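Local coordinates for toxin-like protein (Paenibacillus larvae subsp. larvae BRL-230010, PDB 5DZQ) that probably transfers ADP-ribose from NAD+ to a target protein, as a C3-like mono-ADP-ribosyltransferase toxin, at residues B[55-60]-B[73-78]; B[100-105]-B[152-157]; B[168-173]-B[177-182]; B[194-197]-B[202-205]. All coordinates share one frame; numbering follows the deposited sequence.

Contact 1 of 4, residues B[55-60]-B[73-78]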
loop_
_atom_site.group_PDB
_atom_site.type_symbol
_atom_site.label_atom_id
_atom_site.label_comp_id
_atom_site.label_asym_id
_atom_site.label_seq_id
_atom_site.Cartn_x
_atom_site.Cartn_y
_atom_site.Cartn_z
ATOM N N ASN B 55 6.722 -3.883 7.940
ATOM C CA ASN B 55 5.568 -4.435 8.641
ATOM C C ASN B 55 5.294 -5.899 8.338
ATOM O O ASN B 55 4.817 -6.630 9.208
ATOM C CB ASN B 55 4.337 -3.590 8.344
ATOM C CG ASN B 55 4.458 -2.185 8.910
ATOM O OD1 ASN B 55 5.164 -1.963 9.885
ATOM N ND2 ASN B 55 3.779 -1.233 8.294
ATOM N N THR B 56 5.589 -6.357 7.122
ATOM C CA THR B 56 5.383 -7.767 6.845
ATOM C C THR B 56 6.418 -8.582 7.645
ATOM O O THR B 56 6.111 -9.660 8.150
ATOM C CB THR B 56 5.460 -8.080 5.324
ATOM O OG1 THR B 56 6.708 -7.627 4.799
ATOM C CG2 THR B 56 4.347 -7.373 4.591
ATOM N N TYR B 57 7.631 -8.056 7.799
ATOM C CA TYR B 57 8.638 -8.718 8.642
ATOM C C TYR B 57 8.163 -8.826 10.100
ATOM O O TYR B 57 8.278 -9.878 10.742
ATOM C CB TYR B 57 9.976 -7.971 8.600
ATOM C CG TYR B 57 11.013 -8.461 9.626
ATOM C CD1 TYR B 57 11.674 -9.669 9.458
ATOM C CD2 TYR B 57 11.325 -7.703 10.754
ATOM C CE1 TYR B 57 12.627 -10.117 10.388
ATOM C CE2 TYR B 57 12.267 -8.138 11.689
ATOM C CZ TYR B 57 12.915 -9.345 11.503
ATOM O OH TYR B 57 13.851 -9.784 12.433
ATOM N N LEU B 58 7.636 -7.731 10.623
ATOM C CA LEU B 58 7.200 -7.697 12.018
ATOM C C LEU B 58 6.009 -8.633 12.246
ATOM O O LEU B 58 5.953 -9.367 13.244
ATOM C CB LEU B 58 6.849 -6.258 12.415
ATOM C CG LEU B 58 8.064 -5.339 12.571
ATOM C CD1 LEU B 58 7.628 -3.907 12.734
ATOM C CD2 LEU B 58 8.900 -5.768 13.787
ATOM N N ARG B 59 5.064 -8.624 11.311
ATOM C CA ARG B 59 3.876 -9.467 11.423
ATOM C C ARG B 59 4.222 -10.943 11.276
ATOM O O ARG B 59 3.640 -11.785 11.947
ATOM C CB ARG B 59 2.825 -9.072 10.377
ATOM C CG ARG B 59 2.132 -7.751 10.676
ATOM C CD ARG B 59 1.077 -7.438 9.647
ATOM N NE ARG B 59 0.767 -6.017 9.641
ATOM C CZ ARG B 59 0.980 -5.215 8.604
ATOM N NH1 ARG B 59 1.485 -5.710 7.481
ATOM N NH2 ARG B 59 0.672 -3.924 8.684
ATOM N N ALA B 60 5.193 -11.259 10.421
ATOM C CA ALA B 60 5.536 -12.649 10.179
ATOM C C ALA B 60 6.023 -13.302 11.469
ATOM O O ALA B 60 5.779 -14.479 11.710
ATOM C CB ALA B 60 6.590 -12.758 9.096
ATOM N N LYS B 73 18.287 -3.959 13.390
ATOM C CA LYS B 73 19.049 -2.762 13.758
ATOM C C LYS B 73 18.250 -1.481 13.494
ATOM O O LYS B 73 18.201 -0.583 14.344
ATOM C CB LYS B 73 20.375 -2.708 12.995
ATOM C CG LYS B 73 21.470 -3.610 13.537
ATOM C CD LYS B 73 22.814 -3.245 12.906
ATOM C CE LYS B 73 23.951 -4.113 13.433
ATOM N NZ LYS B 73 23.839 -5.523 12.964
ATOM N N LYS B 74 17.624 -1.402 12.323
ATOM C CA LYS B 74 16.800 -0.242 11.976
ATOM C C LYS B 74 15.570 -0.147 12.863
ATOM O O LYS B 74 15.138 0.944 13.251
ATOM C CB LYS B 74 16.335 -0.306 10.511
ATOM C CG LYS B 74 17.432 -0.358 9.472
ATOM C CD LYS B 74 16.793 -0.343 8.089
ATOM C CE LYS B 74 17.780 -0.738 7.009
ATOM N NZ LYS B 74 17.112 -0.811 5.677
ATOM N N ILE B 75 14.968 -1.295 13.136
ATOM C CA ILE B 75 13.718 -1.306 13.875
ATOM C C ILE B 75 13.981 -0.767 15.275
ATOM O O ILE B 75 13.185 0.008 15.807
ATOM C CB ILE B 75 13.093 -2.723 13.917
ATOM C CG1 ILE B 75 12.420 -3.037 12.566
ATOM C CG2 ILE B 75 12.081 -2.833 15.044
ATOM C CD1 ILE B 75 12.009 -4.471 12.401
ATOM N N LEU B 76 15.115 -1.148 15.860
ATOM C CA LEU B 76 15.437 -0.643 17.192
ATOM C C LEU B 76 15.612 0.869 17.197
ATOM O O LEU B 76 15.191 1.541 18.138
ATOM C CB LEU B 76 16.685 -1.315 17.728
ATOM C CG LEU B 76 16.417 -2.779 18.070
ATOM C CD1 LEU B 76 17.693 -3.462 18.503
ATOM C CD2 LEU B 76 15.350 -2.876 19.151
ATOM N N LYS B 77 16.229 1.401 16.145
ATOM C CA LYS B 77 16.406 2.846 16.041
ATOM C C LYS B 77 15.077 3.558 15.807
ATOM O O LYS B 77 14.823 4.620 16.373
ATOM C CB LYS B 77 17.391 3.195 14.918
ATOM C CG LYS B 77 18.801 2.641 15.116
ATOM C CD LYS B 77 19.807 3.369 14.228
ATOM C CE LYS B 77 21.235 2.973 14.558
ATOM N NZ LYS B 77 21.580 1.646 13.987
ATOM N N LEU B 78 14.219 2.974 14.976
ATOM C CA LEU B 78 12.915 3.572 14.714
ATOM C C LEU B 78 12.066 3.570 15.984
ATOM O O LEU B 78 11.397 4.556 16.290
ATOM C CB LEU B 78 12.212 2.822 13.578
ATOM C CG LEU B 78 10.950 3.410 12.955
ATOM C CD1 LEU B 78 11.113 4.895 12.639
ATOM C CD2 LEU B 78 10.617 2.612 11.696
#
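Tyr57 and Leu58, neighbours on helix 51-60, both touch one atom of helix 69-83, the CD1 methyl of Ile75, in a small apolar join between two helices of the N-terminal helical part of the C3-like fold. The backbones stand well apart here, with Leu58 CA and Ile75 CA 9.3 Å from one another, so side chains alone bridge the gap. Asn55, at the start of the segment, points its CB away from the partner helix, and its amide instead bonds the backbone N of Tyr138 through OD1 and the Tyr47 hydroxyl through ND2. At Tyr57 the side chain leaves with CG trans to the backbone nitrogen (chi1 171°), which brings the ring across to Ile75 so that the methyl sits at the ring edge, near its plane, with Tyr57 CD2 3.7 Å from Ile75 CD1. The hydroxyl at the far end of this ring is hydrogen-bonded to Asp72 OD1, just ahead of the partner segment, and to Lys68 N before helix 69-83, and these bonds anchor the hydroxyl end of the ring. Leu58 then approaches tip to tip, its CD2 lying 3.6 Å from Ile75 CD1. Tyr138, a loop residue, touches both Leu58 and Ile75. One turn beyond Asn55, Arg59 faces another way and forms a salt bridge with Glu135, with Asn55 CB 3.3 Å above the guanidinium plane on one face, offset toward the rim. Along the helix backbone, Arg59 N donates to Asn55 O at 2.9 Å.

Contact 2 of 4, residues B[100-105]-B[152-157]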
loop_
_atom_site.group_PDB
_atom_site.type_symbol
_atom_site.label_atom_id
_atom_site.label_comp_id
_atom_site.label_asym_id
_atom_site.label_seq_id
_atom_site.Cartn_x
_atom_site.Cartn_y
_atom_site.Cartn_z
ATOM N N SER B 100 -8.653 -8.850 4.539
ATOM C CA SER B 100 -7.583 -9.796 4.856
ATOM C C SER B 100 -7.095 -9.643 6.297
ATOM O O SER B 100 -6.530 -10.577 6.859
ATOM C CB SER B 100 -6.404 -9.635 3.882
ATOM O OG SER B 100 -5.739 -8.392 4.059
ATOM N N ILE B 101 -7.331 -8.482 6.909
ATOM C CA ILE B 101 -6.914 -8.286 8.299
ATOM C C ILE B 101 -7.652 -9.211 9.268
ATOM O O ILE B 101 -7.273 -9.313 10.436
ATOM C CB ILE B 101 -7.133 -6.840 8.771
ATOM C CG1 ILE B 101 -8.625 -6.497 8.767
ATOM C CG2 ILE B 101 -6.327 -5.862 7.917
ATOM C CD1 ILE B 101 -8.933 -5.175 9.432
ATOM N N PHE B 102 -8.700 -9.877 8.790
ATOM C CA PHE B 102 -9.502 -10.762 9.634
ATOM C C PHE B 102 -9.050 -12.222 9.587
ATOM O O PHE B 102 -9.491 -13.026 10.406
ATOM C CB PHE B 102 -10.979 -10.701 9.234
ATOM C CG PHE B 102 -11.597 -9.346 9.410
ATOM C CD1 PHE B 102 -11.371 -8.614 10.565
ATOM C CD2 PHE B 102 -12.382 -8.799 8.412
ATOM C CE1 PHE B 102 -11.937 -7.354 10.727
ATOM C CE2 PHE B 102 -12.947 -7.537 8.564
ATOM C CZ PHE B 102 -12.723 -6.821 9.726
ATOM N N GLY B 103 -8.202 -12.573 8.626
ATOM C CA GLY B 103 -7.782 -13.959 8.469
ATOM C C GLY B 103 -8.545 -14.706 7.384
ATOM O O GLY B 103 -9.527 -14.196 6.847
ATOM N N LYS B 104 -8.103 -15.926 7.073
ATOM C CA LYS B 104 -8.603 -16.648 5.901
ATOM C C LYS B 104 -10.075 -17.035 5.990
ATOM O O LYS B 104 -10.784 -17.015 4.983
ATOM C CB LYS B 104 -7.767 -17.910 5.657
ATOM C CG LYS B 104 -6.429 -17.666 4.967
ATOM C CD LYS B 104 -5.759 -18.989 4.587
ATOM C CE LYS B 104 -4.425 -18.765 3.880
ATOM N NZ LYS B 104 -3.728 -20.054 3.591
ATOM N N GLU B 105 -10.535 -17.395 7.183
ATOM C CA GLU B 105 -11.917 -17.851 7.338
ATOM C C GLU B 105 -12.918 -16.746 7.044
ATOM O O GLU B 105 -13.981 -16.994 6.478
ATOM C CB GLU B 105 -12.157 -18.401 8.747
ATOM C CG GLU B 105 -11.736 -17.481 9.873
ATOM C CD GLU B 105 -12.290 -17.922 11.214
ATOM O OE1 GLU B 105 -13.297 -18.665 11.227
ATOM O OE2 GLU B 105 -11.716 -17.526 12.253
ATOM N N ARG B 152 -12.272 1.591 1.396
ATOM C CA ARG B 152 -11.962 0.180 1.627
ATOM C C ARG B 152 -13.048 -0.417 2.522
ATOM O O ARG B 152 -13.741 0.328 3.223
ATOM C CB ARG B 152 -10.566 0.037 2.224
ATOM C CG ARG B 152 -9.515 0.777 1.374
ATOM C CD ARG B 152 -8.154 0.131 1.427
ATOM N NE ARG B 152 -7.340 0.647 2.517
ATOM C CZ ARG B 152 -6.398 1.574 2.376
ATOM N NH1 ARG B 152 -6.145 2.092 1.180
ATOM N NH2 ARG B 152 -5.706 1.982 3.435
ATOM N N PRO B 153 -13.227 -1.753 2.473
ATOM C CA PRO B 153 -14.369 -2.356 3.173
ATOM C C PRO B 153 -14.335 -2.197 4.698
ATOM O O PRO B 153 -15.387 -2.201 5.335
ATOM C CB PRO B 153 -14.290 -3.843 2.775
ATOM C CG PRO B 153 -12.917 -4.045 2.187
ATOM C CD PRO B 153 -12.525 -2.725 1.610
ATOM N N VAL B 154 -13.154 -2.060 5.276
ATOM C CA VAL B 154 -13.060 -1.910 6.721
ATOM C C VAL B 154 -12.544 -0.527 7.085
ATOM O O VAL B 154 -11.614 -0.019 6.464
ATOM C CB VAL B 154 -12.143 -2.979 7.333
ATOM C CG1 VAL B 154 -12.155 -2.873 8.860
ATOM C CG2 VAL B 154 -12.608 -4.358 6.891
ATOM N N LEU B 155 -13.175 0.092 8.074
ATOM C CA LEU B 155 -12.729 1.381 8.569
ATOM C C LEU B 155 -12.552 1.281 10.074
ATOM O O LEU B 155 -13.487 0.930 10.799
ATOM C CB LEU B 155 -13.740 2.481 8.201
ATOM C CG LEU B 155 -13.444 3.976 8.401
ATOM C CD1 LEU B 155 -13.443 4.408 9.839
ATOM C CD2 LEU B 155 -12.137 4.402 7.738
ATOM N N THR B 156 -11.356 1.607 10.544
ATOM C CA THR B 156 -11.067 1.628 11.974
ATOM C C THR B 156 -10.818 3.056 12.426
ATOM O O THR B 156 -9.994 3.738 11.844
ATOM C CB THR B 156 -9.825 0.770 12.313
ATOM O OG1 THR B 156 -10.021 -0.565 11.832
ATOM C CG2 THR B 156 -9.590 0.737 13.815
ATOM N N THR B 157 -11.533 3.527 13.442
ATOM C CA THR B 157 -11.145 4.789 14.069
ATOM C C THR B 157 -10.518 4.474 15.419
ATOM O O THR B 157 -10.960 3.558 16.109
ATOM C CB THR B 157 -12.332 5.761 14.255
ATOM O OG1 THR B 157 -13.436 5.070 14.845
ATOM C CG2 THR B 157 -12.760 6.349 12.921
#
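Val154 divides its two methyls between Ile101 and Phe102. Its CG1, swung to the far side of CB from the backbone N by a chi1 of -175°, meets Ile101 CD1 end to end at 4.0 Å, while its CG2 lies 3.6 Å from Phe102 CE2 and 3.8 Å from Phe102 CZ. The aromatic ring and the valine come at each other from opposite directions, and CG2 meets the ring obliquely. Ile101 also packs on the ring from within its own segment, its CG1 standing 3.9 Å above the centre of one Phe102 face. All this joins a 3-10 turn to the start of strand 154-160, which runs between strands 91-97 and 203-211 in the mixed sheet of the ADP-ribosyltransferase fold. The turn is closed by a bond from Gly103 N to Ser100 O of 3.1 Å, and Gly103 itself takes a positive phi of 99°, backbone angles suited to glycine. Farther out, Ser100 OG bonds Asp98, and Leu124 of helix 118-128 packs on Phe102. The strand side is set by backbone hydrogen bonds between Val154 and Asp97 and between Thr156 and Arg95, with Ile207 of strand 203-211 packing against the Val154 side chain.

Contact 3 of 4, residues B[168-173]-B[177-182]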
loop_
_atom_site.group_PDB
_atom_site.type_symbol
_atom_site.label_atom_id
_atom_site.label_comp_id
_atom_site.label_asym_id
_atom_site.label_seq_id
_atom_site.Cartn_x
_atom_site.Cartn_y
_atom_site.Cartn_z
ATOM N N TYR B 168 3.890 12.670 14.249
ATOM C CA TYR B 168 3.343 13.072 12.958
ATOM C C TYR B 168 4.404 12.958 11.874
ATOM O O TYR B 168 5.551 13.375 12.062
ATOM C CB TYR B 168 2.801 14.495 13.027
ATOM C CG TYR B 168 1.533 14.609 13.850
ATOM C CD1 TYR B 168 1.585 14.761 15.233
ATOM C CD2 TYR B 168 0.282 14.553 13.244
ATOM C CE1 TYR B 168 0.417 14.862 15.996
ATOM C CE2 TYR B 168 -0.885 14.661 13.995
ATOM C CZ TYR B 168 -0.812 14.813 15.363
ATOM O OH TYR B 168 -1.974 14.910 16.096
ATOM N N VAL B 169 4.017 12.391 10.738
ATOM C CA VAL B 169 4.928 12.218 9.617
ATOM C C VAL B 169 4.336 12.780 8.328
ATOM O O VAL B 169 3.121 12.949 8.220
ATOM C CB VAL B 169 5.263 10.739 9.414
ATOM C CG1 VAL B 169 5.928 10.177 10.667
ATOM C CG2 VAL B 169 3.997 9.955 9.088
ATOM N N ASP B 170 5.197 13.073 7.356
ATOM C CA ASP B 170 4.745 13.485 6.032
ATOM C C ASP B 170 4.001 12.338 5.365
ATOM O O ASP B 170 4.476 11.204 5.358
ATOM C CB ASP B 170 5.927 13.929 5.166
ATOM C CG ASP B 170 6.643 15.146 5.733
ATOM O OD1 ASP B 170 6.112 16.265 5.590
ATOM O OD2 ASP B 170 7.734 14.982 6.322
ATOM N N LYS B 171 2.819 12.618 4.826
ATOM C CA LYS B 171 2.060 11.583 4.131
ATOM C C LYS B 171 2.725 11.328 2.785
ATOM O O LYS B 171 3.231 12.256 2.158
ATOM C CB LYS B 171 0.594 12.000 3.951
ATOM C CG LYS B 171 -0.344 10.882 3.488
ATOM C CD LYS B 171 -1.794 11.374 3.427
ATOM C CE LYS B 171 -2.790 10.227 3.375
ATOM N NZ LYS B 171 -3.072 9.677 4.731
ATOM N N ILE B 172 2.754 10.073 2.352
ATOM C CA ILE B 172 3.358 9.752 1.056
ATOM C C ILE B 172 2.305 9.717 -0.055
ATOM O O ILE B 172 2.509 9.085 -1.091
ATOM C CB ILE B 172 4.110 8.400 1.086
ATOM C CG1 ILE B 172 3.169 7.266 1.502
ATOM C CG2 ILE B 172 5.307 8.476 2.022
ATOM C CD1 ILE B 172 3.748 5.889 1.296
ATOM N N SER B 173 1.185 10.400 0.164
ATOM C CA SER B 173 0.154 10.536 -0.862
ATOM C C SER B 173 0.019 11.996 -1.294
ATOM O O SER B 173 -0.927 12.359 -1.996
ATOM C CB SER B 173 -1.190 10.009 -0.360
ATOM O OG SER B 173 -1.890 11.011 0.352
ATOM N N GLY B 177 -4.210 14.364 2.343
ATOM C CA GLY B 177 -3.671 15.221 3.392
ATOM C C GLY B 177 -2.161 15.283 3.562
ATOM O O GLY B 177 -1.431 14.435 3.058
ATOM N N GLN B 178 -1.693 16.294 4.286
ATOM C CA GLN B 178 -0.263 16.518 4.458
ATOM C C GLN B 178 0.402 15.535 5.426
ATOM O O GLN B 178 1.531 15.101 5.190
ATOM C CB GLN B 178 -0.004 17.951 4.939
ATOM C CG GLN B 178 -0.135 19.023 3.862
ATOM C CD GLN B 178 1.147 19.230 3.067
ATOM O OE1 GLN B 178 1.992 18.338 2.978
ATOM N NE2 GLN B 178 1.296 20.417 2.488
ATOM N N TYR B 179 -0.282 15.198 6.517
ATOM C CA TYR B 179 0.343 14.410 7.582
ATOM C C TYR B 179 -0.401 13.130 7.927
ATOM O O TYR B 179 -1.610 13.032 7.760
ATOM C CB TYR B 179 0.468 15.235 8.863
ATOM C CG TYR B 179 1.345 16.455 8.753
ATOM C CD1 TYR B 179 2.715 16.335 8.585
ATOM C CD2 TYR B 179 0.805 17.731 8.841
ATOM C CE1 TYR B 179 3.522 17.449 8.492
ATOM C CE2 TYR B 179 1.603 18.851 8.751
ATOM C CZ TYR B 179 2.962 18.706 8.577
ATOM O OH TYR B 179 3.766 19.819 8.486
ATOM N N GLU B 180 0.344 12.160 8.440
ATOM C CA GLU B 180 -0.234 10.990 9.069
ATOM C C GLU B 180 0.323 10.906 10.488
ATOM O O GLU B 180 1.319 11.569 10.812
ATOM C CB GLU B 180 0.100 9.711 8.287
ATOM C CG GLU B 180 -0.564 9.634 6.914
ATOM C CD GLU B 180 -0.489 8.250 6.283
ATOM O OE1 GLU B 180 0.228 7.382 6.814
ATOM O OE2 GLU B 180 -1.158 8.022 5.252
ATOM N N LEU B 181 -0.319 10.103 11.328
ATOM C CA LEU B 181 0.165 9.888 12.677
ATOM C C LEU B 181 0.705 8.463 12.776
ATOM O O LEU B 181 0.007 7.486 12.470
ATOM C CB LEU B 181 -0.937 10.139 13.706
ATOM C CG LEU B 181 -0.488 10.070 15.170
ATOM C CD1 LEU B 181 0.609 11.100 15.482
ATOM C CD2 LEU B 181 -1.664 10.250 16.113
ATOM N N LEU B 182 1.960 8.351 13.190
ATOM C CA LEU B 182 2.646 7.069 13.204
ATOM C C LEU B 182 2.766 6.573 14.629
ATOM O O LEU B 182 3.319 7.253 15.488
ATOM C CB LEU B 182 4.034 7.188 12.563
ATOM C CG LEU B 182 4.888 5.921 12.601
ATOM C CD1 LEU B 182 4.214 4.798 11.805
ATOM C CD2 LEU B 182 6.273 6.220 12.045
HETATM O O HOH W 1 -3.904 11.768 6.949
#
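Val169 and Glu180 form an antiparallel hydrogen-bonded pair at the heart of a beta hairpin. Val169 N donates to Glu180 O at 2.8 Å, and Glu180 N returns a bond to Val169 O at 2.9 Å; nearer the turn, Lys171 N reaches Gln178 O with a nearly straight N-H (170°). Charge adds a fourth tie. Lys171 NZ meets Glu180 OE2 at 2.6 Å on the anti side of the carboxylate, 16° out of its plane, the lysine chain bending at its last torsion (chi4 82°) to do so. A water accepts from Lys171 NZ and donates to Tyr179 O at 2.7 Å. Among the apolar contacts, Leu181 CD1 sits almost centrally over one face of the Tyr168 ring, 3.7 Å from its centroid, a CH-pi contact. Val169 CG1 packs on Leu182 CB at 4.0 Å. Gln178-Tyr179-Glu180 matches the Gln-X-Glu signature of C3-like transferases, consistent with a place at the active site. Strand 179-183 is the middle one of a three-stranded antiparallel sheet, with Ser140 and Ser142 of strand 139-142 touching Glu180 and Val44 and Thr48 of helix 38-49 packing against Val169.

Contact 4 of 4, residues B[194-197]-B[202-205]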
loop_
_atom_site.group_PDB
_atom_site.type_symbol
_atom_site.label_atom_id
_atom_site.label_comp_id
_atom_site.label_asym_id
_atom_site.label_seq_id
_atom_site.Cartn_x
_atom_site.Cartn_y
_atom_site.Cartn_z
ATOM N N MET B 194 -18.120 -2.484 17.352
ATOM C CA MET B 194 -17.958 -2.996 16.001
ATOM C C MET B 194 -19.321 -3.110 15.331
ATOM O O MET B 194 -20.236 -3.709 15.896
ATOM C CB MET B 194 -17.249 -4.354 16.050
ATOM C CG MET B 194 -16.594 -4.781 14.777
ATOM S SD MET B 194 -15.460 -6.162 15.091
ATOM C CE MET B 194 -15.113 -6.659 13.412
ATOM N N TYR B 195 -19.480 -2.521 14.147
ATOM C CA TYR B 195 -20.778 -2.574 13.475
ATOM C C TYR B 195 -20.682 -2.345 11.985
ATOM O O TYR B 195 -19.639 -1.952 11.460
ATOM C CB TYR B 195 -21.762 -1.549 14.079
ATOM C CG TYR B 195 -21.253 -0.115 14.120
ATOM C CD1 TYR B 195 -20.477 0.330 15.186
ATOM C CD2 TYR B 195 -21.565 0.791 13.116
ATOM C CE1 TYR B 195 -20.020 1.631 15.245
ATOM C CE2 TYR B 195 -21.107 2.105 13.163
ATOM C CZ TYR B 195 -20.338 2.515 14.234
ATOM O OH TYR B 195 -19.867 3.802 14.298
ATOM N N ILE B 196 -21.794 -2.603 11.312
ATOM C CA ILE B 196 -21.896 -2.434 9.876
ATOM C C ILE B 196 -22.519 -1.093 9.526
ATOM O O ILE B 196 -23.624 -0.788 9.955
ATOM C CB ILE B 196 -22.751 -3.547 9.249
ATOM C CG1 ILE B 196 -22.158 -4.925 9.562
ATOM C CG2 ILE B 196 -22.908 -3.322 7.744
ATOM C CD1 ILE B 196 -23.141 -6.059 9.340
ATOM N N ILE B 197 -21.819 -0.301 8.729
ATOM C CA ILE B 197 -22.390 0.937 8.222
ATOM C C ILE B 197 -22.992 0.676 6.845
ATOM O O ILE B 197 -22.302 0.242 5.917
ATOM C CB ILE B 197 -21.344 2.059 8.133
ATOM C CG1 ILE B 197 -20.726 2.316 9.506
ATOM C CG2 ILE B 197 -21.968 3.337 7.618
ATOM C CD1 ILE B 197 -19.635 3.374 9.487
ATOM N N SER B 202 -22.838 0.383 -0.819
ATOM C CA SER B 202 -21.804 -0.432 -0.191
ATOM C C SER B 202 -22.130 -0.618 1.273
ATOM O O SER B 202 -23.011 0.054 1.810
ATOM C CB SER B 202 -20.421 0.211 -0.348
ATOM O OG SER B 202 -20.377 1.494 0.262
ATOM N N GLU B 203 -21.429 -1.548 1.906
ATOM C CA GLU B 203 -21.499 -1.706 3.352
ATOM C C GLU B 203 -20.078 -1.721 3.892
ATOM O O GLU B 203 -19.192 -2.360 3.321
ATOM C CB GLU B 203 -22.250 -2.988 3.736
ATOM C CG GLU B 203 -23.711 -2.972 3.313
ATOM C CD GLU B 203 -24.522 -4.094 3.925
ATOM O OE1 GLU B 203 -23.924 -5.097 4.365
ATOM O OE2 GLU B 203 -25.761 -3.970 3.965
ATOM N N THR B 204 -19.868 -1.010 4.992
ATOM C CA THR B 204 -18.549 -0.852 5.583
ATOM C C THR B 204 -18.501 -1.495 6.968
ATOM O O THR B 204 -19.397 -1.294 7.789
ATOM C CB THR B 204 -18.163 0.661 5.696
ATOM O OG1 THR B 204 -18.220 1.280 4.402
ATOM C CG2 THR B 204 -16.764 0.828 6.288
ATOM N N ILE B 205 -17.460 -2.273 7.231
ATOM C CA ILE B 205 -17.282 -2.817 8.562
ATOM C C ILE B 205 -16.552 -1.768 9.365
ATOM O O ILE B 205 -15.439 -1.375 9.012
ATOM C CB ILE B 205 -16.507 -4.149 8.540
ATOM C CG1 ILE B 205 -17.386 -5.241 7.922
ATOM C CG2 ILE B 205 -16.080 -4.542 9.941
ATOM C CD1 ILE B 205 -16.624 -6.492 7.514
#
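Ile197 and Thr204 are joined by a reciprocal pair of backbone bonds: Ile197 N gives to Thr204 O at 2.8 Å, and Thr204 N to Ile197 O at 2.9 Å, both lying in the plane of the accepting carbonyl. They make an antiparallel hydrogen-bonded pair in the hairpin of strands 187-198 and 203-211. The same two carbonyls also draw in alpha carbons, with Ile196 CA 3.4 Å from Thr204 O and Glu203 CA 3.3 Å from Ile197 O, a secondary set of CA-H...O contacts. Beyond the backbone, Glu203 turns its CG to the backbone N side, opposite the carbonyl carbon (chi1 -64°), and runs out extended, which lays OE1 3.9 Å from the CG2 methyl of Ile196. That oxygen is held by a salt bridge to Arg118 and by the backbone N of Val116, so the methyl flanks an ion pair. At the turn, Asn199 ND2 ties both Ser202 OG and Thr204 OG1, and a bound magnesium ion lies about 3 Å from the Ser202 side chain. The looser packing comes last, where the extended Met194 chain brings CE to Ile205 CG2 at 4.2 Å. Met194 also leans on Leu124 and Tyr128, and Ile196 on Phe121, all of helix 118-128, whereas on its other edge strand 203-211 is bonded through Ile205 to Pro153 and to Leu155 of strand 154-160.

Overall arrangement
Contacts 2 and 4 both reach the same mixed sheet, their centres 11 Å apart, and segments 152-157 and 202-205 are joined directly by probable hydrogen bonds from Ile205 N to Pro153 O (2.8 Å) and from Leu155 N to Ile205 O (2.9 Å). Contact 3, where the active site probably lies, is in the separate three-stranded sheet, its centre 22 Å from that of contact 2 and 26 Å from that of contact 4. Contact 1 approaches contact 3 to about 5 Å between nearest atoms without touching it, and stands across the chain's centre from contact 4. Contacts 1 and 2 both touch the second subunit; the magnesium ion near Ser202 of contact 4 is about 14 Å from the Val154 side chain of contact 2.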